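Local coordinates for protein probable dehydrogenase (PDB 3MOI) that is probably an NAD(P)-dependent oxidoreductase of the GFO/IDH/MocA family, pairing a Rossmann-fold domain with a C-terminal domain built on a large mixed sheet, at residues 142-147 with 220-225; 148-153 with 301-306; 307-312 with 322-327. All blocks are in the same frame, centred on the assembly; numbering follows the deposited sequence.

Interaction 1: 142-147 with 220-225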
loop_
_atom_site.group_PDB
_atom_site.type_symbol
_atom_site.label_atom_id
_atom_site.label_comp_id
_atom_site.label_asym_id
_atom_site.label_seq_id
_atom_site.Cartn_x
_atom_site.Cartn_y
_atom_site.Cartn_z
ATOM N N VAL A 142 12.052 2.853 -18.830
ATOM C CA VAL A 142 10.874 2.885 -18.003
ATOM C C VAL A 142 10.536 4.286 -17.526
ATOM O O VAL A 142 9.430 4.506 -17.074
ATOM C CB VAL A 142 11.148 1.903 -16.843
ATOM C CG1 VAL A 142 10.915 2.506 -15.481
ATOM C CG2 VAL A 142 10.484 0.560 -17.124
ATOM N N GLY A 143 11.488 5.222 -17.643
ATOM C CA GLY A 143 11.332 6.649 -17.246
ATOM C C GLY A 143 11.606 6.866 -15.749
ATOM O O GLY A 143 11.987 5.934 -15.078
ATOM N N ARG A 144 11.383 8.084 -15.235
ATOM C CA ARG A 144 11.558 8.400 -13.801
ATOM C C ARG A 144 10.586 7.733 -12.823
ATOM O O ARG A 144 9.379 7.590 -13.102
ATOM C CB ARG A 144 11.433 9.893 -13.546
ATOM C CG ARG A 144 12.527 10.730 -14.232
ATOM C CD ARG A 144 13.172 11.728 -13.201
ATOM N NE ARG A 144 13.520 13.043 -13.777
ATOM C CZ ARG A 144 13.692 14.161 -13.057
ATOM N NH1 ARG A 144 13.558 14.146 -11.717
ATOM N NH2 ARG A 144 14.012 15.299 -13.675
ATOM N N VAL A 145 11.111 7.351 -11.658
ATOM C CA VAL A 145 10.279 6.917 -10.577
ATOM C C VAL A 145 9.485 8.096 -10.068
ATOM O O VAL A 145 10.048 9.139 -9.809
ATOM C CB VAL A 145 11.083 6.393 -9.420
ATOM C CG1 VAL A 145 10.134 6.003 -8.243
ATOM C CG2 VAL A 145 11.937 5.212 -9.873
ATOM N N SER A 146 8.168 7.912 -9.943
ATOM C CA SER A 146 7.291 8.896 -9.315
ATOM C C SER A 146 6.997 8.530 -7.865
ATOM O O SER A 146 6.967 9.390 -7.005
ATOM C CB SER A 146 5.970 9.043 -10.079
ATOM O OG SER A 146 5.143 10.042 -9.456
ATOM N N MET A 147 6.797 7.259 -7.599
ATOM C CA MET A 147 6.385 6.828 -6.291
ATOM C C MET A 147 6.615 5.344 -6.163
ATOM O O MET A 147 6.612 4.680 -7.135
ATOM C CB MET A 147 4.922 7.208 -5.995
ATOM C CG MET A 147 3.762 6.373 -6.666
ATOM S SD MET A 147 2.090 6.880 -6.157
ATOM C CE MET A 147 1.264 5.783 -7.286
ATOM N N LEU A 220 11.523 11.249 -0.846
ATOM C CA LEU A 220 12.823 11.136 -1.423
ATOM C C LEU A 220 13.208 12.504 -1.975
ATOM O O LEU A 220 12.521 13.497 -1.884
ATOM C CB LEU A 220 12.849 10.063 -2.485
ATOM C CG LEU A 220 12.353 8.676 -2.076
ATOM C CD1 LEU A 220 12.406 7.772 -3.274
ATOM C CD2 LEU A 220 13.150 8.071 -0.949
ATOM N N GLU A 221 14.352 12.570 -2.550
ATOM C CA GLU A 221 15.076 13.808 -2.566
ATOM C C GLU A 221 14.703 14.567 -3.804
ATOM O O GLU A 221 14.729 15.798 -3.774
ATOM C CB GLU A 221 16.547 13.436 -2.471
ATOM C CG GLU A 221 17.594 14.375 -2.848
ATOM C CD GLU A 221 18.991 13.616 -2.729
ATOM O OE1 GLU A 221 19.135 12.382 -3.164
ATOM O OE2 GLU A 221 19.900 14.267 -2.131
ATOM N N ASP A 222 14.329 13.876 -4.888
ATOM C CA ASP A 222 13.889 14.606 -6.097
ATOM C C ASP A 222 12.388 14.893 -6.045
ATOM O O ASP A 222 11.840 15.364 -7.003
ATOM C CB ASP A 222 14.297 13.879 -7.404
ATOM C CG ASP A 222 13.416 12.636 -7.714
ATOM O OD1 ASP A 222 12.622 12.238 -6.811
ATOM O OD2 ASP A 222 13.519 12.059 -8.855
ATOM N N GLY A 223 11.729 14.594 -4.926
ATOM C CA GLY A 223 10.280 14.815 -4.781
ATOM C C GLY A 223 9.490 13.523 -4.897
ATOM O O GLY A 223 8.347 13.455 -4.437
ATOM N N ALA A 224 10.089 12.474 -5.473
ATOM C CA ALA A 224 9.455 11.155 -5.439
ATOM C C ALA A 224 9.185 10.757 -3.971
ATOM O O ALA A 224 9.921 11.168 -3.081
ATOM C CB ALA A 224 10.314 10.159 -6.138
ATOM N N CYS A 225 8.123 9.999 -3.725
ATOM C CA CYS A 225 7.897 9.372 -2.399
ATOM C C CYS A 225 7.688 7.860 -2.430
ATOM O O CYS A 225 7.281 7.318 -3.429
ATOM C CB CYS A 225 6.690 9.975 -1.728
ATOM S SG CYS A 225 6.823 11.785 -1.587
#

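Interaction 2: 148-153 with 301-306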
loop_
_atom_site.group_PDB
_atom_site.type_symbol
_atom_site.label_atom_id
_atom_site.label_comp_id
_atom_site.label_asym_id
_atom_site.label_seq_id
_atom_site.Cartn_x
_atom_site.Cartn_y
_atom_site.Cartn_z
ATOM N N LEU A 148 6.888 4.847 -4.969
ATOM C CA LEU A 148 6.943 3.418 -4.709
ATOM C C LEU A 148 5.894 3.033 -3.701
ATOM O O LEU A 148 5.570 3.817 -2.835
ATOM C CB LEU A 148 8.275 3.052 -4.072
ATOM C CG LEU A 148 9.499 2.905 -4.967
ATOM C CD1 LEU A 148 10.069 4.298 -5.167
ATOM C CD2 LEU A 148 10.438 2.006 -4.304
ATOM N N ASN A 149 5.429 1.792 -3.755
ATOM C CA ASN A 149 4.512 1.280 -2.736
ATOM C C ASN A 149 4.979 -0.068 -2.235
ATOM O O ASN A 149 5.025 -0.986 -2.975
ATOM C CB ASN A 149 3.137 1.186 -3.376
ATOM C CG ASN A 149 2.034 0.830 -2.392
ATOM O OD1 ASN A 149 2.234 0.838 -1.184
ATOM N ND2 ASN A 149 0.843 0.540 -2.919
ATOM N N CYS A 150 5.379 -0.190 -0.988
ATOM C CA CYS A 150 5.846 -1.459 -0.458
ATOM C C CYS A 150 4.972 -1.833 0.700
ATOM O O CYS A 150 4.797 -1.002 1.581
ATOM C CB CYS A 150 7.300 -1.312 0.083
ATOM S SG CYS A 150 8.374 -0.582 -1.189
ATOM N N PHE A 151 4.526 -3.084 0.779
ATOM C CA PHE A 151 3.896 -3.547 2.013
ATOM C C PHE A 151 4.235 -5.001 2.267
ATOM O O PHE A 151 4.607 -5.718 1.361
ATOM C CB PHE A 151 2.367 -3.307 2.021
ATOM C CG PHE A 151 1.663 -3.955 0.868
ATOM C CD1 PHE A 151 1.600 -3.320 -0.368
ATOM C CD2 PHE A 151 1.140 -5.247 0.990
ATOM C CE1 PHE A 151 1.012 -3.923 -1.447
ATOM C CE2 PHE A 151 0.553 -5.885 -0.101
ATOM C CZ PHE A 151 0.477 -5.223 -1.323
ATOM N N ASN A 152 4.148 -5.420 3.523
ATOM C CA ASN A 152 4.449 -6.780 3.923
ATOM C C ASN A 152 3.596 -6.993 5.133
ATOM O O ASN A 152 3.714 -6.238 6.046
ATOM C CB ASN A 152 5.912 -6.899 4.282
ATOM C CG ASN A 152 6.428 -8.354 4.228
ATOM O OD1 ASN A 152 5.661 -9.269 3.987
ATOM N ND2 ASN A 152 7.747 -8.554 4.474
ATOM N N TYR A 153 2.675 -7.927 5.097
ATOM C CA TYR A 153 1.942 -8.399 6.274
ATOM C C TYR A 153 2.445 -9.816 6.554
ATOM O O TYR A 153 2.530 -10.662 5.631
ATOM C CB TYR A 153 0.399 -8.425 5.998
ATOM C CG TYR A 153 -0.167 -7.052 5.687
ATOM C CD1 TYR A 153 0.170 -6.379 4.538
ATOM C CD2 TYR A 153 -1.014 -6.415 6.573
ATOM C CE1 TYR A 153 -0.332 -5.110 4.274
ATOM C CE2 TYR A 153 -1.516 -5.150 6.319
ATOM C CZ TYR A 153 -1.158 -4.497 5.193
ATOM O OH TYR A 153 -1.690 -3.249 4.959
ATOM N N GLY A 301 7.513 -8.881 1.099
ATOM C CA GLY A 301 6.176 -8.345 0.795
ATOM C C GLY A 301 6.155 -8.025 -0.687
ATOM O O GLY A 301 6.937 -8.596 -1.483
ATOM N N VAL A 302 5.310 -7.079 -1.053
ATOM C CA VAL A 302 5.270 -6.637 -2.408
ATOM C C VAL A 302 5.775 -5.237 -2.548
ATOM O O VAL A 302 5.705 -4.454 -1.644
ATOM C CB VAL A 302 3.873 -6.771 -3.064
ATOM C CG1 VAL A 302 2.954 -7.814 -2.319
ATOM C CG2 VAL A 302 3.279 -5.448 -3.332
ATOM N N MET A 303 6.300 -4.930 -3.718
ATOM C CA MET A 303 6.971 -3.693 -3.954
ATOM C C MET A 303 6.591 -3.242 -5.349
ATOM O O MET A 303 7.028 -3.855 -6.312
ATOM C CB MET A 303 8.483 -3.922 -3.814
ATOM C CG MET A 303 8.955 -4.145 -2.314
ATOM S SD MET A 303 10.766 -4.222 -1.962
ATOM C CE MET A 303 11.317 -3.596 -3.462
ATOM N N LEU A 304 5.765 -2.194 -5.437
ATOM C CA LEU A 304 5.232 -1.654 -6.685
ATOM C C LEU A 304 5.830 -0.284 -7.062
ATOM O O LEU A 304 5.559 0.725 -6.412
ATOM C CB LEU A 304 3.674 -1.527 -6.570
ATOM C CG LEU A 304 2.875 -2.858 -6.458
ATOM C CD1 LEU A 304 1.575 -2.811 -5.680
ATOM C CD2 LEU A 304 2.609 -3.379 -7.851
ATOM N N VAL A 305 6.620 -0.232 -8.124
ATOM C CA VAL A 305 7.382 0.988 -8.416
ATOM C C VAL A 305 6.702 1.645 -9.546
ATOM O O VAL A 305 6.665 1.073 -10.606
ATOM C CB VAL A 305 8.796 0.634 -8.850
ATOM C CG1 VAL A 305 9.606 1.861 -9.184
ATOM C CG2 VAL A 305 9.408 -0.234 -7.800
ATOM N N THR A 306 6.149 2.826 -9.378
ATOM C CA THR A 306 5.458 3.345 -10.498
ATOM C C THR A 306 6.282 4.436 -11.194
ATOM O O THR A 306 6.604 5.496 -10.647
ATOM C CB THR A 306 3.905 3.644 -10.195
ATOM O OG1 THR A 306 3.564 5.001 -10.409
ATOM C CG2 THR A 306 3.475 3.178 -8.923
#

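Interaction 3: 307-312 with 322-327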
loop_
_atom_site.group_PDB
_atom_site.type_symbol
_atom_site.label_atom_id
_atom_site.label_comp_id
_atom_site.label_asym_id
_atom_site.label_seq_id
_atom_site.Cartn_x
_atom_site.Cartn_y
_atom_site.Cartn_z
ATOM N N CYS A 307 6.702 4.114 -12.415
ATOM C CA CYS A 307 7.459 5.036 -13.229
ATOM C C CYS A 307 6.619 5.649 -14.334
ATOM O O CYS A 307 5.504 5.258 -14.534
ATOM C CB CYS A 307 8.662 4.339 -13.805
ATOM S SG CYS A 307 9.487 3.255 -12.645
ATOM N N GLU A 308 7.177 6.644 -15.017
ATOM C CA GLU A 308 6.523 7.311 -16.140
ATOM C C GLU A 308 5.996 6.298 -17.182
ATOM O O GLU A 308 4.889 6.415 -17.638
ATOM C CB GLU A 308 7.499 8.259 -16.864
ATOM C CG GLU A 308 7.748 9.621 -16.218
ATOM C CD GLU A 308 9.065 10.342 -16.702
ATOM O OE1 GLU A 308 10.110 9.693 -17.061
ATOM O OE2 GLU A 308 9.017 11.600 -16.681
ATOM N N HIS A 309 6.793 5.309 -17.558
ATOM C CA HIS A 309 6.373 4.444 -18.668
ATOM C C HIS A 309 6.020 3.017 -18.232
ATOM O O HIS A 309 5.744 2.169 -19.070
ATOM C CB HIS A 309 7.409 4.495 -19.832
ATOM C CG HIS A 309 7.573 5.874 -20.426
ATOM N ND1 HIS A 309 8.794 6.508 -20.528
ATOM C CD2 HIS A 309 6.656 6.757 -20.882
ATOM C CE1 HIS A 309 8.622 7.715 -21.039
ATOM N NE2 HIS A 309 7.333 7.887 -21.265
ATOM N N ALA A 310 5.900 2.782 -16.928
ATOM C CA ALA A 310 5.604 1.446 -16.450
ATOM C C ALA A 310 5.407 1.397 -14.945
ATOM O O ALA A 310 5.907 2.272 -14.250
ATOM C CB ALA A 310 6.761 0.505 -16.824
ATOM N N ASP A 311 4.675 0.386 -14.466
ATOM C CA ASP A 311 4.767 -0.043 -13.091
ATOM C C ASP A 311 5.635 -1.282 -13.076
ATOM O O ASP A 311 5.564 -2.088 -14.002
ATOM C CB ASP A 311 3.401 -0.348 -12.466
ATOM C CG ASP A 311 2.502 0.905 -12.378
ATOM O OD1 ASP A 311 3.032 2.049 -12.356
ATOM O OD2 ASP A 311 1.258 0.746 -12.403
ATOM N N LEU A 312 6.457 -1.415 -12.023
ATOM C CA LEU A 312 7.362 -2.515 -11.857
ATOM C C LEU A 312 6.948 -3.296 -10.619
ATOM O O LEU A 312 6.555 -2.698 -9.625
ATOM C CB LEU A 312 8.751 -1.964 -11.635
ATOM C CG LEU A 312 9.690 -1.512 -12.734
ATOM C CD1 LEU A 312 9.004 -1.179 -14.014
ATOM C CD2 LEU A 312 10.659 -0.390 -12.281
ATOM N N TYR A 322 4.847 -3.797 -16.184
ATOM C CA TYR A 322 3.533 -3.461 -16.755
ATOM C C TYR A 322 3.659 -2.220 -17.583
ATOM O O TYR A 322 3.606 -1.126 -17.059
ATOM C CB TYR A 322 2.511 -3.255 -15.654
ATOM C CG TYR A 322 2.273 -4.517 -14.880
ATOM C CD1 TYR A 322 1.249 -5.422 -15.226
ATOM C CD2 TYR A 322 3.098 -4.853 -13.828
ATOM C CE1 TYR A 322 1.059 -6.618 -14.476
ATOM C CE2 TYR A 322 2.904 -6.011 -13.093
ATOM C CZ TYR A 322 1.911 -6.881 -13.405
ATOM O OH TYR A 322 1.801 -7.992 -12.612
ATOM N N GLY A 323 3.804 -2.386 -18.900
ATOM C CA GLY A 323 4.163 -1.257 -19.745
ATOM C C GLY A 323 2.977 -0.648 -20.424
ATOM O O GLY A 323 1.852 -1.081 -20.230
ATOM N N ASP A 324 3.261 0.374 -21.229
ATOM C CA ASP A 324 2.292 0.984 -22.136
ATOM C C ASP A 324 1.663 -0.081 -23.054
ATOM O O ASP A 324 0.511 0.006 -23.452
ATOM C CB ASP A 324 2.997 2.062 -23.004
ATOM C CG ASP A 324 3.260 3.392 -22.246
ATOM O OD1 ASP A 324 2.820 3.529 -21.086
ATOM O OD2 ASP A 324 3.924 4.303 -22.812
ATOM N N GLU A 325 2.459 -1.088 -23.369
ATOM C CA GLU A 325 2.139 -2.045 -24.432
ATOM C C GLU A 325 1.471 -3.268 -23.842
ATOM O O GLU A 325 1.020 -4.125 -24.600
ATOM C CB GLU A 325 3.452 -2.494 -25.109
ATOM C CG GLU A 325 3.372 -2.778 -26.577
ATOM C CD GLU A 325 3.166 -1.508 -27.395
ATOM O OE1 GLU A 325 3.595 -1.490 -28.599
ATOM O OE2 GLU A 325 2.578 -0.550 -26.805
ATOM N N GLY A 326 1.448 -3.355 -22.504
ATOM C CA GLY A 326 1.074 -4.580 -21.805
ATOM C C GLY A 326 2.256 -5.099 -20.997
ATOM O O GLY A 326 3.294 -4.474 -20.952
ATOM N N VAL A 327 2.085 -6.271 -20.397
ATOM C CA VAL A 327 3.030 -6.877 -19.502
ATOM C C VAL A 327 4.195 -7.527 -20.232
ATOM O O VAL A 327 4.046 -8.000 -21.328
ATOM C CB VAL A 327 2.350 -7.985 -18.644
ATOM C CG1 VAL A 327 3.170 -8.279 -17.398
ATOM C CG2 VAL A 327 0.978 -7.567 -18.204
#

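Interaction 1: 142-147 with 220-225
With CG between its backbone N and carbonyl carbon (chi1 76°), D222 turns its carboxylate toward R144, whose side chain, bent at chi2 and chi3, runs past it in the opposite direction. The aspartate belongs to the type I beta turn L220-G223, which links strands 213-220 and 225-231 in the mixed sheet of the GFO/IDH/MocA C-terminal domain. The salt bridge is long, 3.5 Å from R144 NH1 to D222 OD2; the oxygen lies at the guanidinium edge, and the two planes are 31° apart. D222 OD1 separately accepts from A224 N at 2.9 Å, closing an Asx turn, on the anti side and well out of the carboxylate plane. One carboxylate thus braces its own turn and meets the residue just ahead of strand 145-153.

Next along both segments, the A224 methyl lies against the carbonyl oxygens of V145 and S146. S146 and M147 both face T306, forming a classic beta bulge, and S146 OG bonds to N213 of the second subunit. M147 and C225 begin the parallel pairing with strand 225-231. Backbone CA-H...O contacts join them: A224 CA approaches S146 O at 3.4 Å, and M147 CA lies 3.0 Å from C225 O, its hydrogen approaching at a bent angle.

Interaction 2: 148-153 with 301-306
Strands 148-153 and 302-306 run antiparallel, their axes 4.6 Å apart at closest approach and 174° between directions, joined by two hydrogen-bonded pairs, N149 with L304 and F151 with V302. L304 N gives the straightest bond, 2.8 Å to N149 O at 177°, while V302 N reaches F151 O at 2.9 Å. L148-V305 and C150-M303 are the non-hydrogen-bonded pairs, where CA-H...O contacts such as C150 CA to V302 O supplement the ladder.

On the face carrying N149, F151, V302 and L304, F151 is the residue whose ring reaches over to the other strand. Its CG sits between the backbone N and carbonyl carbon (chi1 57°), which swings the ring that way. V302 meets it obliquely with both methyls: CG1 lies 3.7 Å from F151 CZ, and CG2 packs against CE1 and CZ. L304 CD1 comes up at the ring edge, 4.4 Å from F151 CE1. The other face, with L148, C150, M303 and V305, is apolar: C150 SG lies 3.8 Å from M303 CG, and L148 CG meets V305 CG2. At the end of the ladder the N152 amide lies against the backbone of G301, its CG 3.4 Å from G301 N, without a hydrogen bond; N152 OD1 bonds weakly to T154 OG1 instead.

The F151 face adjoins the second subunit, where the F151 rings of the two subunits meet at a shallow angle, and N149 ND2 bonds to Y153 OH of the second subunit. Helix 179-190 packs on the opposite face, touching L148 through T190 and M303 through S185 and I189. Strands 225-231 and 310-314 flank the pair in the mixed sheet, the first beside 148-153 and the second beside 302-306.

Interaction 3: 307-312 with 322-327
D311 and Y322 face each other as a hydrogen-bonded antiparallel pair near the open end of the beta hairpin of strands 310-314 and 318-323. Y322 N donates to D311 O at 2.9 Å, nearly along the C=O axis; the return bond, D311 N to Y322 O, is longer at 3.2 Å. D311 O also lies at the tyrosine ring edge, in its plane and 3.7 Å from Y322 CD2. A310 CB rests 3.6 Å from Y322 O.

The H309 ring and D324 carboxylate stand almost perpendicular, 84° apart, with H309 CD2 4.1 Å from D324 OD2. The type I turn G323-G326 brings D324 across from H309 and leads into strand 326-331, from which V327 CG1 sits over one face of the Y322 ring, toward its rim.

The outer shell comes partly from the second subunit: D311 OD2 accepts from F236 N, the F236 ring meets Y322 edge-to-face, and D324 OD1 bonds H235 NE2 and forms a salt bridge with R260, all three on that subunit. R313 of the same chain holds Y322 OH. Within the hairpin the grip is chiefly backbone, while both aspartates direct carboxylate oxygens to the subunit interface, where R260 would favour a charged D324.

The three contacts lie in one mixed sheet, on the same side of the chain's centre, with centres about 15 to 16 Å apart. Interactions 1 and 2 share strand 145-153, and their segments alternate along the chain; interaction 3 follows both. Strand 302-307 turns directly into 310-314, so 301-306 passes into 307-312, and V305 O meets L312 N at 2.9 Å. Interaction 1 also touches interaction 3, where R144 N meets E308 OE1 at 2.7 Å. Across the sheet the strands run 318-323, 310-314, 302-307, 145-153, 225-231, joining sequence-distant parts of the chain. All three contacts reach the second subunit, so this sheet contributes to the dimer interface.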